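Local structure of N-acetyl-L-2,4-diaminobutyric acid deacetylase (Ruegeria pomeroyi, 6TWL) at residues 19-24 against 35-40; 67-72 against 86-91; 77-82 against 237-242; 254-259 against 300-305; 306-311 against 322-327. The protein probably removes the acetyl group from N-acetyl-L-2,4-diaminobutyrate in a zinc-dependent hydrolysis that serves the bacterial breakdown of ectoine. All blocks are in the same frame, centred on the assembly; numbering follows the deposited sequence.

Contact 1 of 5, residues 19-24 against 35-40; sequences HGFLKL and SVMIPL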
# COMPACT_ATOMS: atom_id res chain seq x y z
N HIS A 19 -19.10 10.79 7.15
CA HIS A 19 -17.84 11.42 6.75
C HIS A 19 -17.41 12.37 7.87
O HIS A 19 -18.17 13.26 8.25
CB HIS A 19 -17.99 12.18 5.43
CG HIS A 19 -18.54 11.34 4.32
ND1 HIS A 19 -17.88 10.25 3.81
CD2 HIS A 19 -19.69 11.45 3.60
CE1 HIS A 19 -18.59 9.71 2.84
NE2 HIS A 19 -19.69 10.42 2.69
N GLY A 20 -16.21 12.17 8.37
CA GLY A 20 -15.70 12.99 9.46
C GLY A 20 -14.20 12.96 9.56
O GLY A 20 -13.49 12.83 8.56
N PHE A 21 -13.70 13.08 10.79
CA PHE A 21 -12.27 13.15 11.05
C PHE A 21 -11.93 12.44 12.35
O PHE A 21 -12.79 12.22 13.21
CB PHE A 21 -11.77 14.60 11.16
CG PHE A 21 -12.15 15.47 10.00
CD1 PHE A 21 -13.38 16.11 9.98
CD2 PHE A 21 -11.27 15.68 8.95
CE1 PHE A 21 -13.73 16.92 8.92
CE2 PHE A 21 -11.62 16.49 7.89
CZ PHE A 21 -12.85 17.11 7.88
N LEU A 22 -10.66 12.07 12.47
CA LEU A 22 -10.05 11.78 13.76
C LEU A 22 -9.31 13.03 14.21
O LEU A 22 -8.49 13.57 13.46
CB LEU A 22 -9.09 10.59 13.66
CG LEU A 22 -9.61 9.26 13.12
CD1 LEU A 22 -8.45 8.36 12.74
CD2 LEU A 22 -10.51 8.59 14.14
N LYS A 23 -9.60 13.49 15.43
CA LYS A 23 -9.10 14.76 15.93
C LYS A 23 -8.39 14.56 17.26
O LYS A 23 -8.90 13.85 18.14
CB LYS A 23 -10.25 15.76 16.08
CG LYS A 23 -9.89 17.04 16.81
CD LYS A 23 -11.07 18.00 16.85
CE LYS A 23 -12.25 17.40 17.60
NZ LYS A 23 -13.47 18.26 17.54
N LEU A 24 -7.20 15.15 17.40
CA LEU A 24 -6.55 15.31 18.70
C LEU A 24 -6.14 16.77 18.81
O LEU A 24 -5.36 17.26 17.96
CB LEU A 24 -5.34 14.38 18.91
CG LEU A 24 -4.10 14.47 18.04
CD1 LEU A 24 -2.86 13.92 18.76
CD2 LEU A 24 -4.37 13.67 16.80
N SER A 35 -5.03 21.78 16.09
CA SER A 35 -5.48 20.39 16.15
C SER A 35 -5.07 19.76 14.83
O SER A 35 -4.85 20.47 13.84
CB SER A 35 -6.99 20.28 16.36
OG SER A 35 -7.49 19.04 15.92
N VAL A 36 -4.97 18.44 14.81
CA VAL A 36 -4.76 17.72 13.56
C VAL A 36 -6.00 16.87 13.30
O VAL A 36 -6.62 16.34 14.23
CB VAL A 36 -3.47 16.87 13.56
CG1 VAL A 36 -2.32 17.66 14.16
CG2 VAL A 36 -3.67 15.50 14.20
N MET A 37 -6.39 16.81 12.03
CA MET A 37 -7.63 16.16 11.60
C MET A 37 -7.31 15.18 10.50
O MET A 37 -6.83 15.58 9.43
CB MET A 37 -8.65 17.20 11.12
CG MET A 37 -8.74 18.42 12.01
SD MET A 37 -10.11 18.30 13.17
CE MET A 37 -11.47 18.13 12.04
N ILE A 38 -7.56 13.90 10.74
CA ILE A 38 -7.38 12.85 9.75
C ILE A 38 -8.76 12.55 9.15
O ILE A 38 -9.63 12.07 9.87
CB ILE A 38 -6.76 11.59 10.35
CG1 ILE A 38 -5.54 11.95 11.20
CG2 ILE A 38 -6.37 10.61 9.26
CD1 ILE A 38 -4.86 10.75 11.83
N PRO A 39 -8.97 12.82 7.86
CA PRO A 39 -10.28 12.51 7.27
C PRO A 39 -10.53 11.01 7.26
O PRO A 39 -9.62 10.20 7.06
CB PRO A 39 -10.16 13.06 5.84
CG PRO A 39 -9.02 14.04 5.89
CD PRO A 39 -8.07 13.48 6.91
N LEU A 40 -11.79 10.64 7.50
CA LEU A 40 -12.16 9.24 7.44
C LEU A 40 -13.65 9.14 7.17
O LEU A 40 -14.43 10.03 7.52
CB LEU A 40 -11.81 8.51 8.74
CG LEU A 40 -12.85 8.42 9.86
CD1 LEU A 40 -12.41 7.43 10.93
CD2 LEU A 40 -13.10 9.77 10.47
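Phe21 and Met37 meet on one face of the antiparallel hairpin formed by strands 16-24 and 36-45, a pairing in which contacts specific to individual side chains are laid over a regular backbone ladder. Gly20 with Leu40 and Leu22 with Ile38 form hydrogen-bonded pairs, Leu22 N giving to Ile38 O at 2.8 Å, while at the end of the ladder Leu24 and Val36 exchange two weak bonds. Met37 can be followed along its length. Its CB lies 3.7 Å from Phe21 CD2. Past CG the chain bends at chi2 (-97°), bringing SD alongside Lys23, 3.8 Å from Lys23 CD, and a second bend at chi3 (-59°) returns CE to the aromatic ring, 3.4 Å from Phe21 CG. The methyl thus sits over a ring face, shifted toward the rim, in a CH-pi contact, with the sulfur placed obliquely as the more distant part of a Met-aromatic pair. Pro39 CG adds a contact of 4.1 Å with Phe21 CE2. With a serine in place of Phe21, the Met37 methyl would probably lose the surface it rests on and become free to turn. On the other face the Leu22 and Leu40 side chains cross at about a right angle, with Leu22 CD2 3.9 Å from Leu40 CD1, and Leu24 CD2 presses tightly on Val36 CG2. Helix 121-133 lies against this face, with Leu22 on Tyr128 and Ile38 on Ile125. The chemistry implies a two-sided hairpin, aliphatic where it meets the helix and mixed aromatic, thioether and charged where it is partly exposed.

Contact 2 of 5, residues 67-72 against 86-91; sequences ALHELA and IVPAFN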
# COMPACT_ATOMS: atom_id res chain seq x y z
N ALA A 67 -9.04 5.41 -5.41
CA ALA A 67 -9.98 4.33 -5.15
C ALA A 67 -10.76 4.55 -3.86
O ALA A 67 -11.97 4.32 -3.80
CB ALA A 67 -9.24 2.99 -5.10
N LEU A 68 -10.07 5.00 -2.80
CA LEU A 68 -10.73 5.17 -1.52
C LEU A 68 -11.63 6.40 -1.48
O LEU A 68 -12.64 6.40 -0.78
CB LEU A 68 -9.69 5.22 -0.40
CG LEU A 68 -8.95 3.91 -0.15
CD1 LEU A 68 -8.10 4.01 1.10
CD2 LEU A 68 -9.92 2.74 -0.03
N HIS A 69 -11.27 7.45 -2.22
CA HIS A 69 -12.19 8.58 -2.38
C HIS A 69 -13.46 8.13 -3.08
O HIS A 69 -14.57 8.51 -2.69
CB HIS A 69 -11.51 9.70 -3.17
CG HIS A 69 -10.80 10.71 -2.31
ND1 HIS A 69 -9.52 10.50 -1.84
CD2 HIS A 69 -11.19 11.92 -1.85
CE1 HIS A 69 -9.15 11.55 -1.12
NE2 HIS A 69 -10.14 12.42 -1.11
N GLU A 70 -13.32 7.31 -4.13
CA GLU A 70 -14.48 6.83 -4.88
C GLU A 70 -15.35 5.93 -4.01
O GLU A 70 -16.58 6.10 -3.94
CB GLU A 70 -14.03 6.08 -6.13
CG GLU A 70 -13.69 6.98 -7.29
CD GLU A 70 -14.38 6.58 -8.58
OE1 GLU A 70 -14.13 7.23 -9.62
OE2 GLU A 70 -15.16 5.61 -8.56
N LEU A 71 -14.74 4.94 -3.35
CA LEU A 71 -15.49 4.04 -2.49
C LEU A 71 -16.23 4.81 -1.41
O LEU A 71 -17.41 4.56 -1.14
CB LEU A 71 -14.55 3.00 -1.87
CG LEU A 71 -15.22 1.92 -1.02
CD1 LEU A 71 -15.80 0.83 -1.92
CD2 LEU A 71 -14.25 1.32 -0.02
N ALA A 72 -15.55 5.77 -0.77
CA ALA A 72 -16.17 6.51 0.32
C ALA A 72 -17.33 7.38 -0.16
O ALA A 72 -18.26 7.64 0.60
CB ALA A 72 -15.12 7.38 1.02
N ILE A 86 -12.65 3.83 6.27
CA ILE A 86 -11.89 4.27 5.11
C ILE A 86 -11.06 5.47 5.51
O ILE A 86 -11.60 6.52 5.88
CB ILE A 86 -12.81 4.60 3.93
CG1 ILE A 86 -13.67 3.38 3.58
CG2 ILE A 86 -11.99 5.04 2.72
CD1 ILE A 86 -14.87 3.71 2.71
N VAL A 87 -9.74 5.33 5.43
CA VAL A 87 -8.79 6.41 5.68
C VAL A 87 -8.04 6.66 4.38
O VAL A 87 -6.98 6.06 4.16
CB VAL A 87 -7.84 6.06 6.83
CG1 VAL A 87 -7.00 7.27 7.22
CG2 VAL A 87 -8.61 5.53 8.03
N PRO A 88 -8.53 7.54 3.50
CA PRO A 88 -7.89 7.71 2.19
C PRO A 88 -6.47 8.22 2.28
O PRO A 88 -5.64 7.88 1.43
CB PRO A 88 -8.80 8.72 1.48
CG PRO A 88 -10.09 8.69 2.23
CD PRO A 88 -9.72 8.40 3.65
N ALA A 89 -6.16 9.03 3.29
CA ALA A 89 -4.83 9.60 3.45
C ALA A 89 -4.31 9.24 4.83
O ALA A 89 -4.96 9.52 5.84
CB ALA A 89 -4.85 11.12 3.25
N PHE A 90 -3.13 8.63 4.87
CA PHE A 90 -2.51 8.16 6.10
C PHE A 90 -1.08 8.69 6.21
O PHE A 90 -0.23 8.07 6.85
CB PHE A 90 -2.54 6.64 6.17
CG PHE A 90 -2.31 6.08 7.55
CD1 PHE A 90 -2.81 6.72 8.67
CD2 PHE A 90 -1.60 4.90 7.72
CE1 PHE A 90 -2.60 6.20 9.93
CE2 PHE A 90 -1.39 4.38 8.98
CZ PHE A 90 -1.89 5.03 10.08
N ASN A 91 -0.82 9.85 5.60
CA ASN A 91 0.52 10.41 5.50
C ASN A 91 0.62 11.64 6.40
O ASN A 91 0.20 12.74 6.02
CB ASN A 91 0.85 10.76 4.05
CG ASN A 91 -0.24 11.56 3.38
OD1 ASN A 91 -1.41 11.17 3.37
ND2 ASN A 91 0.13 12.71 2.81
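Ile86 packs its branches against the sheet-facing side of helix 63-74, the helix of a beta-alpha-beta crossover that links strand 50-54 to its parallel neighbour 82-87. No hydrogen bond joins the two segments, so this worked example of helix packing rests on van der Waals contact, almost all of it apolar. The two arms of Ile86 divide the work. CD1 reaches between two residues of the helix, 3.7 Å from Leu71 CD2 and 4.0 Å from Ala72 CB, whereas CG2 turns to Leu68, 3.9 Å from Leu68 CB. This split follows from the first torsion: CG1 stands anti to the carbonyl carbon (chi1 -57°), which leaves CG2 anti to the backbone N. An alanine at Ile86 would remove both arms and is likely to open a gap beneath Leu68, Leu71 and Ala72. One turn back, Leu68 also leans on the residue just past the strand, its CD1 lying 3.9 Å from Pro88 CA and its CB 4.1 Å from Pro88 CB. In the next shell, Leu53 of the central strand 50-54 touches Leu68, Leu71 and Ile86 together, and Leu228 of helix 218-234 backs Leu68. The zinc ligand Glu61 lies in the connection that leads into this helix, with its side chain about 10 Å from that of Leu68, so the packing lies near the metal site without being part of it. At the exposed border the His69 ring crosses Pro88 at about a right angle; its ND1, hydrogen-bonded to Pro65 O, lies 3.8 Å from Pro88 CB.

Contact 3 of 5, residues 77-82 against 237-242; sequences AEDVTG and ILKGEM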
# COMPACT_ATOMS: atom_id res chain seq x y z
N ALA A 77 -25.17 2.67 2.46
CA ALA A 77 -25.27 1.74 3.58
C ALA A 77 -25.90 0.42 3.15
O ALA A 77 -25.40 -0.65 3.49
CB ALA A 77 -26.07 2.38 4.72
N GLU A 78 -27.00 0.50 2.39
CA GLU A 78 -27.67 -0.70 1.89
C GLU A 78 -26.71 -1.65 1.18
O GLU A 78 -27.00 -2.84 1.07
CB GLU A 78 -28.81 -0.29 0.94
CG GLU A 78 -29.68 -1.45 0.46
CD GLU A 78 -30.86 -0.99 -0.39
OE1 GLU A 78 -30.87 0.20 -0.79
OE2 GLU A 78 -31.76 -1.81 -0.65
N ASP A 79 -25.56 -1.15 0.71
CA ASP A 79 -24.61 -2.00 0.02
C ASP A 79 -23.70 -2.79 0.96
O ASP A 79 -23.04 -3.73 0.51
CB ASP A 79 -23.75 -1.19 -0.95
CG ASP A 79 -24.56 -0.19 -1.76
OD1 ASP A 79 -24.13 0.98 -1.86
OD2 ASP A 79 -25.63 -0.57 -2.28
N VAL A 80 -23.66 -2.44 2.24
CA VAL A 80 -22.67 -2.99 3.16
C VAL A 80 -23.36 -3.95 4.13
O VAL A 80 -24.48 -3.69 4.58
CB VAL A 80 -21.94 -1.86 3.91
CG1 VAL A 80 -20.95 -2.42 4.91
CG2 VAL A 80 -21.23 -0.96 2.90
N THR A 81 -22.69 -5.06 4.41
CA THR A 81 -23.08 -5.99 5.47
C THR A 81 -21.84 -6.16 6.34
O THR A 81 -20.98 -6.99 6.06
CB THR A 81 -23.56 -7.32 4.91
OG1 THR A 81 -22.59 -7.84 3.99
CG2 THR A 81 -24.89 -7.14 4.19
N GLY A 82 -21.76 -5.36 7.40
CA GLY A 82 -20.54 -5.23 8.17
C GLY A 82 -20.16 -3.78 8.36
O GLY A 82 -21.02 -2.95 8.66
N ILE A 237 -18.45 -8.25 3.00
CA ILE A 237 -18.87 -6.92 3.43
C ILE A 237 -19.69 -6.22 2.35
O ILE A 237 -20.67 -5.54 2.65
CB ILE A 237 -17.63 -6.08 3.82
CG1 ILE A 237 -16.90 -6.73 4.99
CG2 ILE A 237 -18.04 -4.66 4.18
CD1 ILE A 237 -15.69 -5.96 5.45
N LEU A 238 -19.31 -6.39 1.09
CA LEU A 238 -19.99 -5.78 -0.04
C LEU A 238 -20.77 -6.82 -0.82
O LEU A 238 -20.39 -8.00 -0.88
CB LEU A 238 -19.00 -5.06 -0.96
CG LEU A 238 -18.75 -3.58 -0.68
CD1 LEU A 238 -18.19 -2.89 -1.92
CD2 LEU A 238 -20.02 -2.89 -0.22
N LYS A 239 -21.87 -6.38 -1.43
CA LYS A 239 -22.69 -7.26 -2.26
C LYS A 239 -22.22 -7.18 -3.71
O LYS A 239 -21.83 -6.11 -4.19
CB LYS A 239 -24.17 -6.87 -2.17
CG LYS A 239 -24.50 -5.51 -2.78
CD LYS A 239 -25.97 -5.14 -2.63
CE LYS A 239 -26.08 -3.66 -2.33
NZ LYS A 239 -27.36 -2.95 -2.57
N GLY A 240 -22.23 -8.31 -4.39
CA GLY A 240 -22.03 -8.32 -5.82
C GLY A 240 -21.25 -9.53 -6.28
O GLY A 240 -20.94 -10.44 -5.52
N GLU A 241 -20.92 -9.50 -7.57
CA GLU A 241 -20.19 -10.56 -8.26
C GLU A 241 -18.75 -10.14 -8.47
O GLU A 241 -18.47 -8.99 -8.83
CB GLU A 241 -20.85 -10.88 -9.60
CG GLU A 241 -22.14 -11.66 -9.49
CD GLU A 241 -21.97 -12.96 -8.73
OE1 GLU A 241 -21.13 -13.78 -9.15
OE2 GLU A 241 -22.68 -13.16 -7.72
N MET A 242 -17.83 -11.07 -8.26
CA MET A 242 -16.41 -10.78 -8.38
C MET A 242 -15.97 -10.80 -9.84
O MET A 242 -16.54 -11.49 -10.68
CB MET A 242 -15.59 -11.79 -7.58
CG MET A 242 -15.93 -11.83 -6.10
SD MET A 242 -14.45 -12.00 -5.08
CE MET A 242 -13.69 -13.43 -5.84
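Ile237 O receives Thr81 N at 2.7 Å in a nearly straight bond (168° at the hydrogen), with the donor in the carbonyl plane. The same oxygen is approached by Val80 CA at 3.3 Å in a CA-H...O contact, so one carbonyl is met from two successive residues. Thr81 OG1 also lies close by, but its hydrogen bond goes to Gly236 O, one residue earlier. In the reverse direction Ile237 CA points its hydrogen at Thr81 O, and Lys239 N makes a weak bond to Asp79 O. These contacts give a single bridge, Val80 with Leu238, in place of a continued ladder. Two connections of the alpha/beta catalytic fold are joined in this way: the loop between helix 63-74 and strand 82-87, and the loop that leaves helix 218-234 on its way to strand 248-251. Beside the bridge Val80 and Ile237 lie side by side and point the same way, with Val80 CG1 3.7 Å from Ile237 CG2. Val80 CG2 instead meets Leu238 CD2 at 3.9 Å, and Leu238 itself rests back on Leu232 and Ile233 of the preceding helix. On the exposed side of the contact, Lys239 starts with CG between its backbone N and carbonyl carbon (chi1 67°), and the chain then bends at chi3 so that its ammonium group meets Asp79. The salt bridge runs from Lys239 NZ to Asp79 OD2 at 3.0 Å, using the anti lone pair of that oxygen. Ser76 OG bonds to the other carboxylate oxygen, OD1, which should fix the rotation of the Asp79 head group.

Contact 4 of 5, residues 254-259 against 300-305; sequences DDDCFV and RARRAG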
# COMPACT_ATOMS: atom_id res chain seq x y z
N ASP A 254 15.25 -13.57 -2.75
CA ASP A 254 16.67 -13.38 -2.56
C ASP A 254 17.01 -11.91 -2.75
O ASP A 254 16.28 -11.17 -3.41
CB ASP A 254 17.47 -14.25 -3.55
CG ASP A 254 18.83 -14.65 -3.02
OD1 ASP A 254 19.65 -13.75 -2.74
OD2 ASP A 254 19.08 -15.87 -2.91
N ASP A 255 18.12 -11.49 -2.15
CA ASP A 255 18.64 -10.15 -2.44
C ASP A 255 19.14 -10.03 -3.86
O ASP A 255 19.37 -8.91 -4.33
CB ASP A 255 19.75 -9.79 -1.46
CG ASP A 255 19.26 -8.94 -0.30
OD1 ASP A 255 18.03 -8.87 -0.10
OD2 ASP A 255 20.10 -8.32 0.39
N ASP A 256 19.32 -11.15 -4.56
CA ASP A 256 19.66 -11.21 -5.97
C ASP A 256 18.52 -10.74 -6.88
O ASP A 256 18.70 -10.70 -8.10
CB ASP A 256 20.07 -12.63 -6.34
CG ASP A 256 21.55 -12.88 -6.17
OD1 ASP A 256 22.32 -11.90 -6.00
OD2 ASP A 256 21.96 -14.06 -6.20
N CYS A 257 17.36 -10.41 -6.32
CA CYS A 257 16.27 -9.81 -7.08
C CYS A 257 16.45 -8.32 -7.26
O CYS A 257 15.76 -7.72 -8.09
CB CYS A 257 14.93 -10.08 -6.39
SG CYS A 257 14.34 -11.79 -6.48
N PHE A 258 17.37 -7.70 -6.52
CA PHE A 258 17.53 -6.26 -6.47
C PHE A 258 18.87 -5.88 -7.08
O PHE A 258 19.89 -6.50 -6.80
CB PHE A 258 17.46 -5.75 -5.03
CG PHE A 258 16.20 -6.14 -4.32
CD1 PHE A 258 16.06 -7.39 -3.75
CD2 PHE A 258 15.14 -5.25 -4.23
CE1 PHE A 258 14.90 -7.74 -3.09
CE2 PHE A 258 13.98 -5.60 -3.58
CZ PHE A 258 13.86 -6.84 -3.01
N VAL A 259 18.86 -4.84 -7.92
CA VAL A 259 20.06 -4.30 -8.53
C VAL A 259 20.13 -2.82 -8.18
O VAL A 259 19.23 -2.05 -8.53
CB VAL A 259 20.07 -4.51 -10.06
CG1 VAL A 259 21.20 -3.71 -10.69
CG2 VAL A 259 20.20 -5.98 -10.39
N ARG A 300 23.09 -5.38 -14.94
CA ARG A 300 22.58 -6.62 -15.50
C ARG A 300 21.82 -7.42 -14.45
O ARG A 300 22.08 -7.30 -13.25
CB ARG A 300 23.72 -7.46 -16.09
CG ARG A 300 24.29 -6.85 -17.36
CD ARG A 300 25.50 -7.60 -17.89
NE ARG A 300 26.07 -6.91 -19.04
CZ ARG A 300 25.61 -7.01 -20.28
NH1 ARG A 300 24.57 -7.79 -20.54
NH2 ARG A 300 26.19 -6.34 -21.27
N ALA A 301 20.88 -8.24 -14.92
CA ALA A 301 20.05 -9.02 -14.02
C ALA A 301 20.86 -10.12 -13.35
O ALA A 301 21.65 -10.81 -14.00
CB ALA A 301 18.87 -9.63 -14.79
N ARG A 302 20.67 -10.28 -12.04
CA ARG A 302 21.31 -11.34 -11.28
C ARG A 302 20.44 -12.58 -11.13
O ARG A 302 20.95 -13.61 -10.68
CB ARG A 302 21.72 -10.82 -9.89
CG ARG A 302 22.70 -9.65 -9.94
CD ARG A 302 23.16 -9.26 -8.54
NE ARG A 302 23.80 -10.36 -7.83
CZ ARG A 302 25.03 -10.81 -8.08
NH1 ARG A 302 25.77 -10.24 -9.02
NH2 ARG A 302 25.52 -11.82 -7.38
N ARG A 303 19.16 -12.50 -11.50
CA ARG A 303 18.26 -13.64 -11.48
C ARG A 303 17.30 -13.54 -12.65
O ARG A 303 16.95 -12.44 -13.09
CB ARG A 303 17.46 -13.75 -10.19
CG ARG A 303 18.27 -13.86 -8.94
CD ARG A 303 17.40 -14.23 -7.75
NE ARG A 303 16.44 -15.27 -8.09
CZ ARG A 303 16.26 -16.37 -7.36
NH1 ARG A 303 16.97 -16.56 -6.26
NH2 ARG A 303 15.37 -17.27 -7.74
N ALA A 304 16.85 -14.69 -13.13
CA ALA A 304 15.85 -14.73 -14.19
C ALA A 304 14.45 -14.57 -13.62
O ALA A 304 14.15 -15.02 -12.51
CB ALA A 304 15.95 -16.04 -14.98
N GLY A 305 13.59 -13.92 -14.39
CA GLY A 305 12.22 -13.65 -13.97
C GLY A 305 11.63 -12.51 -14.77
O GLY A 305 11.94 -12.34 -15.96
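An Asx turn at Asp254, with the short 3-10 segment 255-257 that follows it, presents Asp256 to the two arginines of the loop 301-304. Asp254 OD1 accepts from Asp256 N at 3.2 Å, which steadies the turn. Across the contact, Arg302 NE gives a salt-bridging hydrogen bond to Asp256 OD1 at 2.8 Å, close to straight (170°). The oxygen lies at the edge of the guanidinium, in its plane, yet it is met from above the carboxylate plane, and the two planes stand 55° apart; the pair is therefore joined through NE rather than by a flat two-pronged bridge. A bend at chi3 (58°) turns Arg302 NE to this oxygen. Arg303 works mainly through its aliphatic part, with CG 3.4 Å from Asp256 CB. Its NH1 extends to Asp254 CB, and with Asp254 OD2 4.0 Å away the opposite charges are near without forming a salt bridge. Within the strand Val259 CG2 touches Arg300 O at 3.7 Å. Pro253 and Val327 also touch Arg303. The arrangement as a whole is that of an Asx turn and 3-10 turn leading into an edge strand, 258-260, of an antiparallel sheet.

Contact 5 of 5, residues 306-311 against 322-327; sequences LVISRH and VAVVGV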
# COMPACT_ATOMS: atom_id res chain seq x y z
N LEU A 306 10.79 -11.72 -14.11
CA LEU A 306 10.10 -10.59 -14.71
C LEU A 306 10.53 -9.31 -14.02
O LEU A 306 10.59 -9.25 -12.79
CB LEU A 306 8.58 -10.75 -14.61
CG LEU A 306 7.93 -11.95 -15.29
CD1 LEU A 306 6.42 -11.85 -15.22
CD2 LEU A 306 8.38 -12.06 -16.73
N VAL A 307 10.81 -8.27 -14.81
CA VAL A 307 11.09 -6.96 -14.24
C VAL A 307 9.78 -6.42 -13.66
O VAL A 307 8.83 -6.15 -14.39
CB VAL A 307 11.67 -5.99 -15.28
CG1 VAL A 307 12.38 -4.83 -14.59
CG2 VAL A 307 12.63 -6.73 -16.20
N ILE A 308 9.73 -6.28 -12.34
CA ILE A 308 8.52 -5.84 -11.65
C ILE A 308 8.64 -4.43 -11.09
O ILE A 308 7.62 -3.86 -10.67
CB ILE A 308 8.14 -6.82 -10.52
CG1 ILE A 308 9.28 -6.95 -9.51
CG2 ILE A 308 7.81 -8.18 -11.10
CD1 ILE A 308 8.83 -7.40 -8.14
N SER A 309 9.84 -3.85 -11.08
CA SER A 309 10.04 -2.49 -10.60
C SER A 309 11.24 -1.90 -11.32
O SER A 309 12.16 -2.62 -11.73
CB SER A 309 10.26 -2.45 -9.09
OG SER A 309 10.13 -1.12 -8.60
N ARG A 310 11.24 -0.57 -11.46
CA ARG A 310 12.32 0.12 -12.13
C ARG A 310 12.44 1.53 -11.59
O ARG A 310 11.45 2.14 -11.16
CB ARG A 310 12.10 0.17 -13.65
CG ARG A 310 10.76 0.77 -14.07
CD ARG A 310 10.85 1.45 -15.43
NE ARG A 310 11.83 2.54 -15.44
CZ ARG A 310 11.84 3.52 -16.34
NH1 ARG A 310 10.93 3.56 -17.30
NH2 ARG A 310 12.77 4.46 -16.27
N HIS A 311 13.67 2.05 -11.59
CA HIS A 311 13.88 3.47 -11.33
C HIS A 311 13.11 4.30 -12.34
O HIS A 311 13.19 4.08 -13.55
CB HIS A 311 15.38 3.80 -11.41
CG HIS A 311 15.71 5.21 -11.05
ND1 HIS A 311 15.78 5.65 -9.74
CD2 HIS A 311 16.00 6.28 -11.82
CE1 HIS A 311 16.10 6.93 -9.73
NE2 HIS A 311 16.24 7.34 -10.98
N VAL A 322 18.03 0.05 -9.29
CA VAL A 322 17.91 0.12 -10.75
C VAL A 322 16.65 -0.60 -11.21
O VAL A 322 15.85 -0.05 -11.97
CB VAL A 322 19.17 -0.45 -11.42
CG1 VAL A 322 18.95 -0.66 -12.91
CG2 VAL A 322 20.37 0.46 -11.16
N ALA A 323 16.46 -1.83 -10.74
CA ALA A 323 15.30 -2.63 -11.12
C ALA A 323 15.15 -3.78 -10.12
O ALA A 323 16.10 -4.14 -9.42
CB ALA A 323 15.44 -3.18 -12.54
N VAL A 324 13.94 -4.34 -10.08
CA VAL A 324 13.64 -5.52 -9.27
C VAL A 324 13.07 -6.59 -10.19
O VAL A 324 12.28 -6.29 -11.09
CB VAL A 324 12.66 -5.21 -8.12
CG1 VAL A 324 12.41 -6.46 -7.29
CG2 VAL A 324 13.20 -4.10 -7.24
N VAL A 325 13.49 -7.83 -9.97
CA VAL A 325 13.06 -8.98 -10.76
C VAL A 325 12.28 -9.93 -9.87
O VAL A 325 12.76 -10.33 -8.80
CB VAL A 325 14.27 -9.70 -11.40
CG1 VAL A 325 13.80 -10.61 -12.51
CG2 VAL A 325 15.29 -8.70 -11.90
N GLY A 326 11.08 -10.31 -10.31
CA GLY A 326 10.26 -11.30 -9.62
C GLY A 326 10.38 -12.66 -10.28
O GLY A 326 10.43 -12.76 -11.51
N VAL A 327 10.40 -13.72 -9.46
CA VAL A 327 10.80 -15.05 -9.91
C VAL A 327 9.57 -15.87 -10.33
O VAL A 327 8.46 -15.68 -9.82
CB VAL A 327 11.63 -15.76 -8.83
CG1 VAL A 327 12.20 -17.07 -9.35
CG2 VAL A 327 12.77 -14.87 -8.39
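Strands 305-311 and 321-326 run antiparallel, their local axes at 136°, and the register between them slips by one residue at a classic beta bulge where Ile308 and Ser309 both face Val324. Leu306 and Gly326 form a regular pair, Gly326 N giving to Leu306 O at 2.7 Å. At the bulge Val324 O takes Ile308 N at 2.8 Å and, weakly, Ser309 N at 3.5 Å, after which Val324 N returns a bond to Ser309 O and His311 N gives to Val322 O. The extra residue changes what the side chains meet. Ile308 CG1 sits between its own backbone N and carbonyl carbon (chi1 58°), a position that brings it to 3.5 Å from Val324 O, and the extended chi2 (156°) carries CD1 on to 3.8 Å from Val324 CG1. Ser309 CB lies at the same distance from Val324 CB, so two residues pack on one valine. Gly326 has little room for a side chain, since a CB would come up against Ile308 CG2. Val307 CG1 rests on Ala323 CB on the other face of the sheet. The Ser309 side chain is about 7 Å from that of Glu209, a zinc ligand, and its OG makes a weak hydrogen bond to Asp151 O. At the far end the His311 ring meets Phe267 edge-to-face, and His311 NE2 is hydrogen-bonded to Leu315 O.

Overall arrangement
From the N terminus, contact 1 closes first, drawing the ten residues between its segments into a hairpin at one side of the large mixed sheet. Contact 2 follows within a beta-alpha-beta unit, and the two touch because strands 36-45 and 82-87 are neighbours. Contact 3 crosses contact 2: residues 77-82 fall between its helix and strand, while their partner, 237-242, comes 155 residues later, tying two peripheral loops of the catalytic fold. Contact 4 closes a span rich in strands, and contact 5 joins the antiparallel neighbours 305-311 and 321-326 over a ten-residue connection that includes strand 315-316. These two share a sheet, their centres 8 Å apart, across the chain's centre from contacts 1, 2 and 3.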